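Long-range contact in SusD homolog (Bacteroides thetaiotaomicron, PDB 4MRU), which probably binds mucin O-glycans at the bacterial surface, as a SusD-like outer-membrane lipoprotein with a TPR-like helical fold: residues Y258-G270 against F280-M294. Numbering follows the deposited sequence. Where two conformers were deposited one is given.
With EDO (1,2-ethanediol), chain M; EDO (1,2-ethanediol), chain I.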
ATOM      1  N   TYR A 258      -3.281   2.571  17.944  1.00 19.28           N
ATOM      2  CA  TYR A 258      -2.650   1.482  17.191  1.00 17.30           C
ATOM      3  C   TYR A 258      -1.269   1.163  17.725  1.00 18.88           C
ATOM      4  O   TYR A 258      -0.506   2.065  18.129  1.00 20.09           O
ATOM      5  CB  TYR A 258      -2.545   1.809  15.674  1.00 19.50           C
ATOM      6  CG  TYR A 258      -3.873   2.254  15.154  1.00 21.28           C
ATOM      7  CD1 TYR A 258      -4.841   1.330  14.812  1.00 20.78           C
ATOM      8  CD2 TYR A 258      -4.241   3.617  15.194  1.00 20.66           C
ATOM      9  CE1 TYR A 258      -6.126   1.746  14.438  1.00 21.45           C
ATOM     10  CE2 TYR A 258      -5.534   4.016  14.833  1.00 18.49           C
ATOM     11  CZ  TYR A 258      -6.448   3.072  14.469  1.00 18.58           C
ATOM     12  OH  TYR A 258      -7.713   3.466  14.166  1.00 18.44           O
ATOM     13  N   ARG A 259      -0.917  -0.122  17.675  1.00 17.47           N
ATOM     14  CA  ARG A 259       0.448  -0.530  17.924  1.00 19.05           C
ATOM     15  C   ARG A 259       0.857  -1.509  16.832  1.00 20.30           C
ATOM     16  O   ARG A 259       0.047  -1.974  16.038  1.00 23.57           O
ATOM     17  CB  ARG A 259       0.622  -1.138  19.330  1.00 19.39           C
ATOM     18  CG  ARG A 259       0.438  -0.185  20.506  1.00 20.16           C
ATOM     19  CD  ARG A 259       1.603   0.757  20.508  1.00 21.64           C
ATOM     20  NE  ARG A 259       1.629   1.843  21.497  1.00 23.27           N
ATOM     21  CZ  ARG A 259       1.389   3.132  21.240  1.00 24.50           C
ATOM     22  NH1 ARG A 259       0.920   3.543  20.065  1.00 23.06           N
ATOM     23  NH2 ARG A 259       1.608   4.021  22.188  1.00 27.45           N
ATOM     24  N   VAL A 260       2.129  -1.817  16.816  1.00 19.93           N
ATOM     25  CA  VAL A 260       2.687  -2.653  15.796  1.00 20.31           C
ATOM     26  C   VAL A 260       2.202  -4.093  15.925  1.00 20.65           C
ATOM     27  O   VAL A 260       2.075  -4.641  17.018  1.00 18.96           O
ATOM     28  CB  VAL A 260       4.243  -2.584  15.844  1.00 21.80           C
ATOM     29  CG1 VAL A 260       4.843  -3.470  14.774  1.00 23.10           C
ATOM     30  CG2 VAL A 260       4.698  -1.163  15.652  1.00 22.99           C
ATOM     31  N   GLY A 261       1.958  -4.704  14.764  1.00 20.11           N
ATOM     32  CA  GLY A 261       1.458  -6.041  14.667  1.00 19.96           C
ATOM     33  C   GLY A 261       2.510  -7.128  14.825  1.00 20.71           C
ATOM     34  O   GLY A 261       3.720  -6.898  14.639  1.00 18.47           O
ATOM     35  N   ALA A 262       2.032  -8.330  15.159  1.00 18.43           N
ATOM     36  CA  ALA A 262       2.897  -9.447  15.438  1.00 19.12           C
ATOM     37  C   ALA A 262       3.709  -9.849  14.209  1.00 22.20           C
ATOM     38  O   ALA A 262       4.870 -10.259  14.331  1.00 21.62           O
ATOM     39  CB  ALA A 262       2.083 -10.629  15.904  1.00 19.96           C
ATOM     40  N   ASP A 263       3.088  -9.764  13.038  1.00 21.19           N
ATOM     41  CA  ASP A 263       3.703 -10.343  11.839  1.00 23.82           C
ATOM     42  C   ASP A 263       5.001  -9.662  11.508  1.00 20.34           C
ATOM     43  O   ASP A 263       6.042 -10.316  11.380  1.00 23.39           O
ATOM     44  CB  ASP A 263       2.759 -10.258  10.642  1.00 24.14           C
ATOM     45  CG  ASP A 263       1.420 -10.894  10.922  1.00 34.37           C
ATOM     46  OD1 ASP A 263       0.526 -10.221  11.503  1.00 31.86           O
ATOM     47  OD2 ASP A 263       1.297 -12.071  10.561  1.00 31.73           O
ATOM     48  N   ILE A 264       4.975  -8.348  11.382  1.00 21.09           N
ATOM     49  CA  ILE A 264       6.193  -7.634  10.990  1.00 19.65           C
ATOM     50  C   ILE A 264       7.302  -7.789  12.052  1.00 24.51           C
ATOM     51  O   ILE A 264       8.483  -7.922  11.716  1.00 21.39           O
ATOM     52  CB  ILE A 264       5.932  -6.167  10.650  1.00 22.20           C
ATOM     53  CG1 ILE A 264       7.204  -5.577   9.999  1.00 23.93           C
ATOM     54  CG2 ILE A 264       5.488  -5.376  11.889  1.00 22.28           C
ATOM     55  CD1 ILE A 264       6.966  -4.344   9.199  1.00 27.31           C
ATOM     56  N   ILE A 265       6.925  -7.867  13.321  1.00 20.14           N
ATOM     57  CA  ILE A 265       7.900  -8.158  14.372  1.00 21.33           C
ATOM     58  C   ILE A 265       8.485  -9.589  14.311  1.00 23.43           C
ATOM     59  O   ILE A 265       9.685  -9.774  14.551  1.00 25.52           O
ATOM     60  CB  ILE A 265       7.291  -7.895  15.761  1.00 26.07           C
ATOM     61  CG1 ILE A 265       6.883  -6.441  15.889  1.00 24.30           C
ATOM     62  CG2 ILE A 265       8.280  -8.248  16.861  1.00 31.98           C
ATOM     63  CD1 ILE A 265       8.030  -5.467  15.949  1.00 29.32           C
ATOM     64  N   CYS A 266       7.665 -10.595  14.000  1.00 21.96           N
ATOM     65  CA  CYS A 266       8.158 -11.957  13.854  1.00 20.61           C
ATOM     66  C   CYS A 266       9.235 -12.066  12.789  1.00 18.13           C
ATOM     67  O   CYS A 266      10.282 -12.687  13.006  1.00 20.46           O
ATOM     68  CB  CYS A 266       7.030 -12.925  13.463  1.00 21.54           C
ATOM     69  SG  CYS A 266       5.938 -13.317  14.828  1.00 26.09           S
ATOM     70  N   TYR A 267       8.982 -11.473  11.624  1.00 17.64           N
ATOM     71  CA  TYR A 267       9.964 -11.493  10.583  1.00 18.71           C
ATOM     72  C   TYR A 267      11.225 -10.687  10.985  1.00 17.73           C
ATOM     73  O   TYR A 267      12.313 -11.196  10.881  1.00 20.31           O
ATOM     74  CB  TYR A 267       9.424 -10.913   9.286  1.00 20.92           C
ATOM     75  CG  TYR A 267       8.512 -11.821   8.512  1.00 20.63           C
ATOM     76  CD1 TYR A 267       7.164 -11.970   8.853  1.00 18.39           C
ATOM     77  CD2 TYR A 267       8.998 -12.547   7.407  1.00 21.79           C
ATOM     78  CE1 TYR A 267       6.327 -12.771   8.119  1.00 18.68           C
ATOM     79  CE2 TYR A 267       8.163 -13.374   6.693  1.00 19.92           C
ATOM     80  CZ  TYR A 267       6.850 -13.497   7.040  1.00 19.27           C
ATOM     81  OH  TYR A 267       6.064 -14.309   6.268  1.00 19.51           O
HETATM   82  N   MSE A 268      11.052  -9.445  11.432  1.00 17.94           N
HETATM   83  CA  MSE A 268      12.207  -8.534  11.627  1.00 18.69           C
HETATM   84  C   MSE A 268      12.999  -8.913  12.876  1.00 17.65           C
HETATM   85  O   MSE A 268      14.232  -8.739  12.877  1.00 19.13           O
HETATM   86  CB  MSE A 268      11.767  -7.079  11.664  1.00 22.35           C
HETATM   87  CG  MSE A 268      11.426  -6.584  10.272  1.00 21.58           C
HETATM   88 SE   MSE A 268      10.775  -4.736  10.294  0.75 25.42          SE
HETATM   89  CE  MSE A 268      12.563  -3.808  10.142  1.00 16.83           C
ATOM     90  N   ASN A 269      12.372  -9.427  13.925  1.00 17.02           N
ATOM     91  CA  ASN A 269      13.144 -10.016  15.048  1.00 22.05           C
ATOM     92  C   ASN A 269      13.860 -11.314  14.639  1.00 25.51           C
ATOM     93  O   ASN A 269      14.993 -11.541  15.028  1.00 21.66           O
ATOM     94  CB  ASN A 269      12.295 -10.296  16.282  1.00 21.75           C
ATOM     95  CG  ASN A 269      12.000  -9.054  17.096  1.00 23.28           C
ATOM     96  OD1 ASN A 269      12.520  -7.947  16.851  1.00 22.77           O
ATOM     97  ND2 ASN A 269      11.183  -9.232  18.084  1.00 24.02           N
ATOM     98  N   GLY A 270      13.180 -12.171  13.875  1.00 22.93           N
ATOM     99  CA  GLY A 270      13.810 -13.406  13.375  1.00 22.54           C
ATOM    100  C   GLY A 270      15.068 -13.097  12.559  1.00 22.88           C
ATOM    101  O   GLY A 270      16.075 -13.765  12.677  1.00 21.10           O
ATOM    102  N   PHE A 280      10.485   1.184  14.768  1.00 20.15           N
ATOM    103  CA  PHE A 280       9.698   0.929  15.963  1.00 19.25           C
ATOM    104  C   PHE A 280      10.315   1.492  17.222  1.00 21.70           C
ATOM    105  O   PHE A 280      11.527   1.691  17.301  1.00 21.30           O
ATOM    106  CB  PHE A 280       9.583  -0.567  16.217  1.00 19.40           C
ATOM    107  CG  PHE A 280       9.233  -1.381  15.006  1.00 17.92           C
ATOM    108  CD1 PHE A 280       8.101  -1.102  14.258  1.00 19.16           C
ATOM    109  CD2 PHE A 280      10.003  -2.488  14.668  1.00 20.31           C
ATOM    110  CE1 PHE A 280       7.764  -1.865  13.157  1.00 21.27           C
ATOM    111  CE2 PHE A 280       9.674  -3.249  13.568  1.00 21.50           C
ATOM    112  CZ  PHE A 280       8.553  -2.933  12.809  1.00 19.01           C
ATOM    113  N   THR A 281       9.460   1.797  18.192  1.00 23.22           N
ATOM    114  CA  THR A 281       9.899   2.046  19.541  1.00 22.47           C
ATOM    115  C   THR A 281      10.082   0.701  20.275  1.00 23.39           C
ATOM    116  O   THR A 281       9.487  -0.338  19.905  1.00 24.40           O
ATOM    117  CB  THR A 281       8.872   2.886  20.326  1.00 25.06           C
ATOM    118  OG1 THR A 281       7.652   2.151  20.424  1.00 19.06           O
ATOM    119  CG2 THR A 281       8.589   4.187  19.619  1.00 25.20           C
ATOM    120  N   LYS A 282      10.940   0.738  21.287  1.00 24.87           N
ATOM    121  CA  LYS A 282      11.150  -0.366  22.199  1.00 28.17           C
ATOM    122  C   LYS A 282      10.203  -0.282  23.361  1.00 26.09           C
ATOM    123  O   LYS A 282       9.856   0.818  23.787  1.00 24.68           O
ATOM    124  CB  LYS A 282      12.573  -0.321  22.760  1.00 33.12           C
ATOM    125  CG  LYS A 282      13.640  -0.742  21.769  1.00 34.46           C
ATOM    126  CD  LYS A 282      14.947  -1.016  22.502  1.00 43.62           C
ATOM    127  CE  LYS A 282      15.932  -1.778  21.620  1.00 59.69           C
ATOM    128  NZ  LYS A 282      17.269  -1.939  22.281  1.00 57.10           N
ATOM    129  N   VAL A 283       9.790  -1.449  23.866  1.00 23.86           N
ATOM    130  CA  VAL A 283       9.043  -1.568  25.076  1.00 26.92           C
ATOM    131  C   VAL A 283      10.064  -2.015  26.079  1.00 33.15           C
ATOM    132  O   VAL A 283      10.803  -2.947  25.806  1.00 32.24           O
ATOM    133  CB  VAL A 283       7.992  -2.676  25.037  1.00 31.41           C
ATOM    134  CG1 VAL A 283       7.343  -2.776  26.417  1.00 38.14           C
ATOM    135  CG2 VAL A 283       6.948  -2.448  23.966  1.00 31.80           C
ATOM    136  N   LYS A 284      10.140  -1.338  27.216  1.00 41.05           N
ATOM    137  CA  LYS A 284      11.212  -1.514  28.174  1.00 43.74           C
ATOM    138  C   LYS A 284      10.591  -1.431  29.552  1.00 46.43           C
ATOM    139  O   LYS A 284      10.163  -0.336  29.980  1.00 48.70           O
ATOM    140  CB  LYS A 284      12.280  -0.418  28.013  1.00 42.11           C
ATOM    141  N   ASN A 285      10.464  -2.576  30.220  1.00 41.69           N
ATOM    142  CA  ASN A 285       9.885  -2.631  31.597  1.00 48.21           C
ATOM    143  C   ASN A 285      10.447  -3.823  32.396  1.00 56.38           C
ATOM    144  O   ASN A 285      11.517  -4.339  32.056  1.00 46.05           O
ATOM    145  CB  ASN A 285       8.335  -2.656  31.573  1.00 51.54           C
ATOM    146  CG  ASN A 285       7.779  -3.792  30.704  1.00 51.42           C
ATOM    147  OD1 ASN A 285       8.011  -4.986  30.966  1.00 43.11           O
ATOM    148  ND2 ASN A 285       7.048  -3.425  29.661  1.00 43.66           N
ATOM    149  N   ASN A 286       9.750  -4.266  33.449  1.00 71.93           N
ATOM    150  CA  ASN A 286      10.219  -5.393  34.275  1.00 75.88           C
ATOM    151  C   ASN A 286      10.365  -6.731  33.510  1.00 71.49           C
ATOM    152  O   ASN A 286      11.334  -7.487  33.705  1.00 69.07           O
ATOM    153  CB  ASN A 286       9.287  -5.592  35.483  1.00 77.67           C
ATOM    154  CG  ASN A 286       9.568  -4.616  36.628  1.00 76.26           C
ATOM    155  OD1 ASN A 286      10.709  -4.224  36.866  1.00 61.59           O
ATOM    156  ND2 ASN A 286       8.521  -4.239  37.355  1.00 73.48           N
ATOM    157  N   ASP A 287       9.405  -7.005  32.631  1.00 46.06           N
ATOM    158  CA  ASP A 287       9.343  -8.287  31.931  1.00 47.86           C
ATOM    159  C   ASP A 287       9.624  -8.152  30.451  1.00 46.36           C
ATOM    160  O   ASP A 287       9.487  -9.103  29.715  1.00 53.54           O
ATOM    161  CB  ASP A 287       7.963  -8.891  32.096  1.00 39.95           C
ATOM    162  N   GLN A 288      10.028  -6.958  30.025  1.00 40.37           N
ATOM    163  CA  GLN A 288      10.201  -6.635  28.614  1.00 39.80           C
ATOM    164  C   GLN A 288      11.417  -5.699  28.293  1.00 41.33           C
ATOM    165  O   GLN A 288      11.608  -4.662  28.933  1.00 38.84           O
ATOM    166  CB  GLN A 288       8.915  -5.966  28.122  1.00 26.47           C
ATOM    167  CG  GLN A 288       7.693  -6.914  28.118  1.00 26.65           C
ATOM    168  CD  GLN A 288       6.452  -6.363  27.380  1.00 24.94           C
ATOM    169  OE1 GLN A 288       5.475  -6.000  27.997  1.00 28.50           O
ATOM    170  NE2 GLN A 288       6.514  -6.300  26.072  1.00 21.41           N
ATOM    171  N   GLU A 289      12.203  -6.035  27.282  1.00 34.58           N
ATOM    172  CA  GLU A 289      13.166  -5.068  26.712  1.00 35.01           C
ATOM    173  C   GLU A 289      13.341  -5.391  25.232  1.00 33.68           C
ATOM    174  O   GLU A 289      13.927  -6.415  24.916  1.00 32.91           O
ATOM    175  CB  GLU A 289      14.499  -5.110  27.444  1.00 37.74           C
ATOM    176  N   GLY A 290      12.736  -4.618  24.319  1.00 25.05           N
ATOM    177  CA  GLY A 290      12.895  -4.917  22.909  1.00 21.56           C
ATOM    178  C   GLY A 290      11.698  -4.547  22.079  1.00 24.51           C
ATOM    179  O   GLY A 290      10.932  -3.658  22.452  1.00 21.98           O
ATOM    180  N   TYR A 291      11.517  -5.273  20.961  1.00 21.42           N
ATOM    181  CA  TYR A 291      10.463  -5.004  20.016  1.00 18.78           C
ATOM    182  C   TYR A 291       9.386  -6.087  20.157  1.00 20.50           C
ATOM    183  O   TYR A 291       9.698  -7.266  20.128  1.00 19.52           O
ATOM    184  CB  TYR A 291      11.030  -5.007  18.628  1.00 19.27           C
ATOM    185  CG  TYR A 291      12.152  -3.989  18.491  1.00 18.75           C
ATOM    186  CD1 TYR A 291      11.858  -2.644  18.397  1.00 19.63           C
ATOM    187  CD2 TYR A 291      13.474  -4.383  18.438  1.00 20.20           C
ATOM    188  CE1 TYR A 291      12.869  -1.693  18.285  1.00 25.22           C
ATOM    189  CE2 TYR A 291      14.518  -3.442  18.329  1.00 23.99           C
ATOM    190  CZ  TYR A 291      14.208  -2.107  18.255  1.00 23.46           C
ATOM    191  OH  TYR A 291      15.187  -1.167  18.102  1.00 29.47           O
ATOM    192  N   TYR A 292       8.150  -5.662  20.366  1.00 21.28           N
ATOM    193  CA  TYR A 292       7.024  -6.560  20.624  1.00 18.93           C
ATOM    194  C   TYR A 292       5.832  -6.157  19.767  1.00 20.51           C
ATOM    195  O   TYR A 292       5.543  -4.957  19.586  1.00 18.16           O
ATOM    196  CB  TYR A 292       6.636  -6.500  22.088  1.00 22.26           C
ATOM    197  CG  TYR A 292       7.688  -6.975  23.049  1.00 24.46           C
ATOM    198  CD1 TYR A 292       8.618  -6.085  23.567  1.00 24.79           C
ATOM    199  CD2 TYR A 292       7.762  -8.318  23.456  1.00 27.84           C
ATOM    200  CE1 TYR A 292       9.595  -6.502  24.435  1.00 26.40           C
ATOM    201  CE2 TYR A 292       8.733  -8.740  24.380  1.00 27.24           C
ATOM    202  CZ  TYR A 292       9.634  -7.823  24.871  1.00 26.21           C
ATOM    203  OH  TYR A 292      10.660  -8.176  25.735  1.00 27.19           O
ATOM    204  N   GLY A 293       5.146  -7.162  19.244  1.00 18.78           N
ATOM    205  CA  GLY A 293       4.013  -6.959  18.364  1.00 21.79           C
ATOM    206  C   GLY A 293       2.770  -7.570  18.932  1.00 22.52           C
ATOM    207  O   GLY A 293       2.855  -8.523  19.706  1.00 19.80           O
HETATM  208  N   MSE A 294       1.629  -6.975  18.568  1.00 19.12           N
HETATM  209  CA  MSE A 294       0.321  -7.420  19.015  0.50 21.17           C
HETATM  210  C   MSE A 294      -0.303  -8.315  17.958  1.00 19.92           C
HETATM  211  O   MSE A 294      -0.250  -8.026  16.766  1.00 20.90           O
HETATM  212  CB  MSE A 294      -0.542  -6.169  19.259  0.50 23.29           C
HETATM  213  CG  MSE A 294      -1.944  -6.436  19.806  0.50 32.59           C
HETATM  214 SE   MSE A 294      -3.210  -5.001  19.230  0.38 40.96          SE
HETATM  215  CE  MSE A 294      -2.106  -3.454  19.646  0.50 42.85           C
TER
HETATM  216  C1  EDO M 611      13.787  -8.749  20.700  1.00 52.67           C
HETATM  217  O1  EDO M 611      13.361  -7.391  20.756  1.00 31.40           O
HETATM  218  C2  EDO M 611      13.469  -9.357  22.048  1.00 56.72           C
HETATM  219  O2  EDO M 611      12.077  -9.106  22.210  1.00 50.74           O
HETATM  220  C1  EDO I 607       9.267 -12.448  17.662  1.00 35.54           C
HETATM  221  O1  EDO I 607      10.276 -12.066  18.617  1.00 34.82           O
HETATM  222  C2  EDO I 607       7.861 -12.254  18.227  1.00 39.97           C
HETATM  223  O2  EDO I 607       7.584 -13.002  19.452  1.00 32.10           O
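Val260 bonds through its backbone: its O accepts from Met294 N at 2.8 Å, nearly straight (169°) and in the carbonyl plane. Its CG2 and CG1 both lie obliquely to the Phe280 ring, near CD1 and CE1 respectively, on the same side of its plane as Ile265 CD1. Gly261, the N-cap residue of helix 262-270, forms a single beta bridge with Met294, and Ala262 N adds a weak bond to Met294 O. Ile264 reaches the CZ end of the Phe280 ring. Ile265 keeps CG1 beside its backbone N (chi1 -61°), which lays CG1 against Gly293 CA and CD1 over one ring face of Phe280, a CH-pi contact 4.0 Å from the centroid. A CB on Gly293 would clash with Gly261 O and Ala262 CA. Met268 SE lies obliquely to the same ring, 3.8 Å from Phe280 CE2, a Met-aromatic contact. Asn269 ND2 donates to Tyr291 O at 3.2 Å, from above the carbonyl plane, and to an ethanediol; its OD1 accepts from Arg276. An alanine here would remove the whole amide, and is likely to leave Tyr291 O and Arg276 each short of a partner. Apolar packing of Val260, Ile264, Ile265 and Met268 against the Phe280 ring thus joins strand 258-260 and helix 262-270 to the residues flanking the 283-290 hairpin, while a strong backbone bond just before the helix, a weak one at its first turn and the Asn269 amide near its end together probably set the alignment.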